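Local coordinates for extracellular haem-binding protein (PDB 3FPW), which probably binds and degrades haem outside the cell, and interacts as an oligomer with its cognate two-component sensor kinase, at residues F151-T156 with S175-E180; I168-A173 with Q181-G186. All blocks are in the same frame, centred on the assembly; numbering follows the deposited sequence.

Interaction 1: residues F151-T156 with S175-E180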
ATOM      1  N   PHE A 151      14.979 -13.490   2.111  1.00 15.03           N
ATOM      2  CA  PHE A 151      15.894 -14.535   2.547  1.00 14.16           C
ATOM      3  C   PHE A 151      16.720 -15.034   1.354  1.00 14.91           C
ATOM      4  O   PHE A 151      16.537 -16.147   0.843  1.00 15.59           O
ATOM      5  CB  PHE A 151      15.079 -15.664   3.159  1.00 15.24           C
ATOM      6  CG  PHE A 151      14.641 -15.378   4.563  1.00 13.90           C
ATOM      7  CD1 PHE A 151      13.587 -14.509   4.826  1.00 13.73           C
ATOM      8  CD2 PHE A 151      15.310 -15.950   5.640  1.00 15.05           C
ATOM      9  CE1 PHE A 151      13.179 -14.241   6.131  1.00 15.53           C
ATOM     10  CE2 PHE A 151      14.906 -15.673   6.952  1.00 15.99           C
ATOM     11  CZ  PHE A 151      13.851 -14.819   7.201  1.00 15.43           C
ATOM     12  N   LEU A 152      17.619 -14.188   0.896  1.00 13.58           N
ATOM     13  CA  LEU A 152      18.346 -14.420  -0.337  1.00 15.21           C
ATOM     14  C   LEU A 152      19.732 -13.826  -0.137  1.00 14.89           C
ATOM     15  O   LEU A 152      19.860 -12.689   0.336  1.00 14.76           O
ATOM     16  CB  LEU A 152      17.611 -13.708  -1.475  1.00 14.07           C
ATOM     17  CG  LEU A 152      18.249 -13.737  -2.852  1.00 14.87           C
ATOM     18  CD1 LEU A 152      18.284 -15.179  -3.402  1.00 16.20           C
ATOM     19  CD2 LEU A 152      17.482 -12.796  -3.767  1.00 16.25           C
ATOM     20  N   ALA A 153      20.760 -14.625  -0.425  1.00 15.03           N
ATOM     21  CA  ALA A 153      22.153 -14.211  -0.247  1.00 14.54           C
ATOM     22  C   ALA A 153      22.419 -12.789  -0.745  1.00 14.67           C
ATOM     23  O   ALA A 153      21.964 -12.392  -1.819  1.00 15.17           O
ATOM     24  CB  ALA A 153      23.079 -15.202  -0.962  1.00 15.48           C
ATOM     25  N   GLY A 154      23.158 -12.036   0.066  1.00 14.48           N
ATOM     26  CA  GLY A 154      23.575 -10.709  -0.300  1.00 13.91           C
ATOM     27  C   GLY A 154      23.502  -9.687   0.822  1.00 13.99           C
ATOM     28  O   GLY A 154      23.897  -8.523   0.621  1.00 13.25           O
ATOM     29  N   GLY A 155      22.967 -10.079   1.982  1.00 14.06           N
ATOM     30  CA  GLY A 155      22.963  -9.167   3.151  1.00 13.82           C
ATOM     31  C   GLY A 155      23.876  -9.703   4.245  1.00 14.73           C
ATOM     32  O   GLY A 155      23.948 -10.905   4.457  1.00 15.24           O
ATOM     33  N   THR A 156      24.591  -8.821   4.921  1.00 14.94           N
ATOM     34  CA  THR A 156      25.502  -9.252   5.993  1.00 16.11           C
ATOM     35  C   THR A 156      25.422  -8.280   7.170  1.00 16.27           C
ATOM     36  O   THR A 156      25.318  -7.080   6.966  1.00 15.65           O
ATOM     37  CB  THR A 156      26.961  -9.419   5.470  1.00 17.64           C
ATOM     38  OG1 THR A 156      27.711 -10.190   6.417  1.00 20.64           O
ATOM     39  CG2 THR A 156      27.634  -8.098   5.248  1.00 17.62           C
ATOM     40  N   SER A 175      24.737 -13.518  -9.082  1.00 19.38           N
ATOM     41  CA  SER A 175      24.352 -14.499  -8.065  1.00 19.77           C
ATOM     42  C   SER A 175      24.308 -13.816  -6.708  1.00 19.86           C
ATOM     43  O   SER A 175      24.976 -12.793  -6.479  1.00 18.79           O
ATOM     44  CB  SER A 175      25.324 -15.691  -8.032  1.00 20.69           C
ATOM     45  OG  SER A 175      26.574 -15.331  -7.450  1.00 21.49           O
ATOM     46  N   GLY A 176      23.499 -14.375  -5.817  1.00 20.28           N
ATOM     47  CA  GLY A 176      23.433 -13.877  -4.440  1.00 19.71           C
ATOM     48  C   GLY A 176      24.775 -14.025  -3.746  1.00 19.76           C
ATOM     49  O   GLY A 176      25.161 -13.196  -2.915  1.00 19.67           O
ATOM     50  N   ASP A 177      25.507 -15.074  -4.087  1.00 19.92           N
ATOM     51  CA  ASP A 177      26.794 -15.278  -3.443  1.00 19.99           C
ATOM     52  C   ASP A 177      27.764 -14.154  -3.832  1.00 18.57           C
ATOM     53  O   ASP A 177      28.500 -13.653  -2.987  1.00 18.84           O
ATOM     54  CB  ASP A 177      27.361 -16.657  -3.761  1.00 22.13           C
ATOM     55  CG  ASP A 177      26.641 -17.779  -2.998  1.00 24.44           C
ATOM     56  OD1 ASP A 177      25.929 -17.506  -1.988  1.00 27.10           O
ATOM     57  OD2 ASP A 177      26.789 -18.939  -3.421  1.00 30.28           O
ATOM     58  N   LEU A 178      27.741 -13.735  -5.097  1.00 17.14           N
ATOM     59  CA  LEU A 178      28.548 -12.584  -5.502  1.00 16.60           C
ATOM     60  C   LEU A 178      28.047 -11.320  -4.797  1.00 16.10           C
ATOM     61  O   LEU A 178      28.850 -10.540  -4.304  1.00 15.55           O
ATOM     62  CB  LEU A 178      28.523 -12.382  -7.012  1.00 17.71           C
ATOM     63  CG  LEU A 178      29.409 -13.368  -7.759  1.00 18.81           C
ATOM     64  CD1 LEU A 178      29.017 -13.303  -9.219  1.00 20.27           C
ATOM     65  CD2 LEU A 178      30.860 -12.965  -7.542  1.00 20.35           C
ATOM     66  N   ASP A 179      26.731 -11.113  -4.755  1.00 15.45           N
ATOM     67  CA  ASP A 179      26.194  -9.956  -4.015  1.00 15.87           C
ATOM     68  C   ASP A 179      26.795  -9.927  -2.616  1.00 15.68           C
ATOM     69  O   ASP A 179      27.216  -8.875  -2.104  1.00 15.85           O
ATOM     70  CB  ASP A 179      24.678 -10.052  -3.819  1.00 15.31           C
ATOM     71  CG  ASP A 179      23.874  -9.802  -5.082  1.00 16.31           C
ATOM     72  OD1 ASP A 179      24.310  -8.993  -5.934  1.00 17.63           O
ATOM     73  OD2 ASP A 179      22.755 -10.390  -5.201  1.00 16.63           O
ATOM     74  N   GLU A 180      26.797 -11.085  -1.968  1.00 16.65           N
ATOM     75  CA  GLU A 180      27.233 -11.131  -0.580  1.00 16.48           C
ATOM     76  C   GLU A 180      28.737 -10.907  -0.436  1.00 16.82           C
ATOM     77  O   GLU A 180      29.185 -10.364   0.570  1.00 16.92           O
ATOM     78  CB  GLU A 180      26.765 -12.413   0.115  1.00 16.13           C
ATOM     79  CG  GLU A 180      26.508 -12.188   1.585  1.00 16.19           C
ATOM     80  CD  GLU A 180      25.823 -13.373   2.227  1.00 16.87           C
ATOM     81  OE1 GLU A 180      26.525 -14.207   2.838  1.00 18.50           O
ATOM     82  OE2 GLU A 180      24.590 -13.473   2.096  1.00 16.36           O
TER

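Interaction 2: residues I168-A173 with Q181-G186. With PO4 (phosphate ion), chain D.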
ATOM      1  N   ILE A 168      24.237  -4.610   5.817  1.00 12.95           N
ATOM      2  CA  ILE A 168      24.585  -4.110   4.498  1.00 13.63           C
ATOM      3  C   ILE A 168      24.043  -5.110   3.484  1.00 13.59           C
ATOM      4  O   ILE A 168      24.295  -6.318   3.615  1.00 14.57           O
ATOM      5  CB  ILE A 168      26.102  -4.012   4.331  1.00 13.72           C
ATOM      6  CG1 ILE A 168      26.671  -3.058   5.378  1.00 15.58           C
ATOM      7  CG2 ILE A 168      26.426  -3.545   2.913  1.00 15.16           C
ATOM      8  CD1 ILE A 168      28.202  -3.028   5.433  1.00 17.83           C
ATOM      9  N   GLY A 169      23.258  -4.619   2.530  1.00 12.64           N
ATOM     10  CA  GLY A 169      22.637  -5.470   1.519  1.00 13.29           C
ATOM     11  C   GLY A 169      23.027  -5.051   0.115  1.00 12.70           C
ATOM     12  O   GLY A 169      23.152  -3.878  -0.167  1.00 13.64           O
ATOM     13  N   VAL A 170      23.265  -6.031  -0.761  1.00 12.90           N
ATOM     14  CA  VAL A 170      23.691  -5.768  -2.135  1.00 12.31           C
ATOM     15  C   VAL A 170      22.865  -6.618  -3.039  1.00 11.69           C
ATOM     16  O   VAL A 170      22.570  -7.780  -2.712  1.00 12.65           O
ATOM     17  CB  VAL A 170      25.177  -6.124  -2.344  1.00 12.73           C
ATOM     18  CG1 VAL A 170      25.609  -5.932  -3.823  1.00 12.83           C
ATOM     19  CG2 VAL A 170      26.018  -5.246  -1.444  1.00 13.63           C
ATOM     20  N   ALA A 171      22.463  -6.048  -4.155  1.00 12.01           N
ATOM     21  CA  ALA A 171      21.715  -6.837  -5.134  1.00 12.77           C
ATOM     22  C   ALA A 171      22.057  -6.381  -6.537  1.00 13.20           C
ATOM     23  O   ALA A 171      22.492  -5.246  -6.719  1.00 14.01           O
ATOM     24  CB  ALA A 171      20.194  -6.677  -4.861  1.00 12.70           C
ATOM     25  N   GLY A 172      21.938  -7.270  -7.527  1.00 14.55           N
ATOM     26  CA  GLY A 172      22.212  -6.866  -8.910  1.00 15.12           C
ATOM     27  C   GLY A 172      23.316  -7.663  -9.579  1.00 15.46           C
ATOM     28  O   GLY A 172      23.448  -7.614 -10.801  1.00 15.98           O
ATOM     29  N   ALA A 173      24.114  -8.390  -8.793  1.00 16.03           N
ATOM     30  CA  ALA A 173      25.137  -9.264  -9.374  1.00 17.09           C
ATOM     31  C   ALA A 173      24.484 -10.543  -9.898  1.00 17.91           C
ATOM     32  O   ALA A 173      23.312 -10.828  -9.607  1.00 18.64           O
ATOM     33  CB  ALA A 173      26.225  -9.608  -8.356  1.00 17.43           C
ATOM     34  N   GLN A 181      29.514 -11.322  -1.440  1.00 17.07           N
ATOM     35  CA  GLN A 181      30.930 -10.951  -1.506  1.00 17.76           C
ATOM     36  C   GLN A 181      31.088  -9.436  -1.442  1.00 16.88           C
ATOM     37  O   GLN A 181      31.916  -8.918  -0.695  1.00 17.10           O
ATOM     38  CB  GLN A 181      31.552 -11.481  -2.801  1.00 18.85           C
ATOM     39  CG  GLN A 181      33.040 -11.197  -3.005  1.00 22.52           C
ATOM     40  CD  GLN A 181      33.589 -11.889  -4.260  1.00 26.77           C
ATOM     41  OE1 GLN A 181      33.918 -11.236  -5.249  1.00 30.76           O
ATOM     42  NE2 GLN A 181      33.657 -13.213  -4.227  1.00 28.82           N
ATOM     43  N   TYR A 182      30.302  -8.716  -2.230  1.00 16.47           N
ATOM     44  CA  TYR A 182      30.453  -7.260  -2.244  1.00 15.70           C
ATOM     45  C   TYR A 182      29.942  -6.624  -0.949  1.00 15.68           C
ATOM     46  O   TYR A 182      30.500  -5.622  -0.478  1.00 16.08           O
ATOM     47  CB  TYR A 182      29.733  -6.658  -3.446  1.00 15.33           C
ATOM     48  CG  TYR A 182      30.193  -7.262  -4.757  1.00 15.89           C
ATOM     49  CD1 TYR A 182      31.542  -7.463  -5.007  1.00 17.38           C
ATOM     50  CD2 TYR A 182      29.290  -7.589  -5.743  1.00 16.42           C
ATOM     51  CE1 TYR A 182      31.974  -8.008  -6.196  1.00 19.81           C
ATOM     52  CE2 TYR A 182      29.700  -8.135  -6.935  1.00 18.38           C
ATOM     53  CZ  TYR A 182      31.053  -8.338  -7.159  1.00 20.69           C
ATOM     54  OH  TYR A 182      31.493  -8.880  -8.353  1.00 23.41           O
ATOM     55  N   ALA A 183      28.903  -7.207  -0.360  1.00 15.63           N
ATOM     56  CA  ALA A 183      28.420  -6.745   0.946  1.00 15.97           C
ATOM     57  C   ALA A 183      29.530  -6.891   1.993  1.00 16.29           C
ATOM     58  O   ALA A 183      29.775  -5.990   2.765  1.00 16.22           O
ATOM     59  CB  ALA A 183      27.161  -7.524   1.392  1.00 15.54           C
ATOM     60  N   ARG A 184      30.201  -8.041   2.001  1.00 17.33           N
ATOM     61  CA  ARG A 184      31.301  -8.256   2.923  1.00 18.39           C
ATOM     62  C   ARG A 184      32.445  -7.281   2.672  1.00 18.28           C
ATOM     63  O   ARG A 184      33.122  -6.873   3.614  1.00 18.80           O
ATOM     64  CB  ARG A 184      31.822  -9.694   2.821  1.00 18.53           C
ATOM     65  CG  ARG A 184      30.880 -10.748   3.425  1.00 20.58           C
ATOM     66  CD  ARG A 184      31.603 -12.088   3.573  1.00 22.45           C
ATOM     67  NE  ARG A 184      32.157 -12.564   2.310  1.00 24.78           N
ATOM     68  CZ  ARG A 184      31.479 -13.310   1.437  1.00 25.81           C
ATOM     69  NH1 ARG A 184      30.234 -13.668   1.694  1.00 25.23           N
ATOM     70  NH2 ARG A 184      32.057 -13.719   0.311  1.00 26.23           N
ATOM     71  N   ALA A 185      32.690  -6.930   1.411  1.00 18.63           N
ATOM     72  CA  ALA A 185      33.720  -5.945   1.080  1.00 19.46           C
ATOM     73  C   ALA A 185      33.385  -4.573   1.651  1.00 19.78           C
ATOM     74  O   ALA A 185      34.267  -3.832   2.085  1.00 20.10           O
ATOM     75  CB  ALA A 185      33.904  -5.857  -0.436  1.00 19.93           C
ATOM     76  N   GLY A 186      32.096  -4.232   1.647  1.00 19.15           N
ATOM     77  CA  GLY A 186      31.649  -3.001   2.288  1.00 19.31           C
ATOM     78  C   GLY A 186      31.820  -3.041   3.800  1.00 19.07           C
ATOM     79  O   GLY A 186      32.351  -2.110   4.398  1.00 19.28           O
TER
HETATM   80  P   PO4 D 159      19.363  -9.954  -6.749  1.00 30.06           P
HETATM   81  O1  PO4 D 159      20.843  -9.620  -6.904  1.00 27.87           O
HETATM   82  O2  PO4 D 159      19.102 -11.163  -7.612  1.00 32.62           O
HETATM   83  O3  PO4 D 159      19.178 -10.345  -5.318  1.00 31.20           O
HETATM   84  O4  PO4 D 159      18.356  -8.834  -7.098  1.00 26.57           O

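Interaction 1: residues F151-T156 with S175-E180
E180 reaches back from the helix to take the backbone N-H of G154: G154 N lies 2.9 Å from E180 OE2, with an N-H...O angle of 152°. The donor meets the anti side of the carboxylate, slightly tilted from its plane. Extended about CB-CG (chi2 170°), the side chain carries its carboxylate past the G154 backbone, and E180 CB packs 3.6 Å from G154 CA. Nearer the start of the helix, A153 CB sits 3.5 Å from G176 C; one methyl over a bare glycine allows this close approach. G154 also suits its place, since its phi of 139° is readily adopted by glycine and its CA can settle 3.7 Å from D179 CB. S175 caps the first turn, its OG accepting from L178 N at 3.1 Å.

In the second shell, S131 OG hydrogen-bonds E180 OE1, so the buried carboxylate is held through both oxygens. K119 NZ bonds to A153 O and forms a salt bridge with D179 OD2, tying loop and helix together, while D179 OD1 accepts from A173 N. The contact joins the N-terminal turn of helix 176-187 to the entry of strand 155-160, outermost in this chain's sheet, with helix 130-135 touching A153.

Interaction 2: residues I168-A173 with Q181-G186
A helix lying over a sheet strand joins I168, V170 and A173 to Y182, A183 and G186 in the hydrophobic layer between them. Strand 168-171 and helix segment 181-186 run roughly antiparallel, at 144° between their directions, and approach to 7.4 Å between axes. That close spacing fits the small residues facing the strand.

V170 and A183 make the nearest approach of the backbones. With its CG1 anti to the backbone N (chi1 176°), V170 swings CG2 beside that nitrogen and against the helix: CG2 lies 3.8 Å from A183 CB and 3.7 Å from A183 N. A183 CB sits between V170 CG2 and I168 O, the latter also 3.8 Å away; I168 and V170, two apart on the strand, point to the same face. I168 is stretched out at chi2 172°, which carries its CD1 along to the next helical turn, 4.0 Å from G186 C; the glycine leaves its backbone open to the tip of the isoleucine. The Y182 ring is met at its edge, near its plane, by two aliphatic groups: A173 CB is 4.0 Å from Y182 CE2, and V170 CG1 borders the same ring. Its hydroxyl leaves this apolar layer and hydrogen-bonds D84 and R86, anchoring the ring's far end.

Beyond the strand, G172 has a positive phi, which glycine takes up easily, and its N-H points to a phosphate ion, with G172 N 2.7 Å from phosphate O1. The ion probably came from the crystallisation liquor.

Helix 67-83 flanks the same layer, its alanines touching I168 and Y182, while A171 turns to helix 112-126. Such packing makes an alpha-beta-alpha sandwich of the alpha+beta kind, with helices 67-83 and 176-187 on one face of the antiparallel sheet and helix 112-126 on the other, consistent with a GAF-like fold.

In the fold
Interactions 1 and 2 share helix 176-187: its first turn meets the approach to strand 155-160, and the following turns lie over strand 163-171. Their centres are about 7 Å apart. The two strands are antiparallel neighbours, joined by probable hydrogen bonds from T156 N to I168 O (2.8 Å) and from V170 N to G154 O (2.9 Å). D179 forms a further bridge, since its OD1 accepts from A173 N and its CB packs 3.3 Å from V170 O. K119 gathers both contacts near the phosphate, bonding A153 O, V170 O and the ion. A bound iron(III) ion lies farther off, about 8 Å from the side chain of Y182.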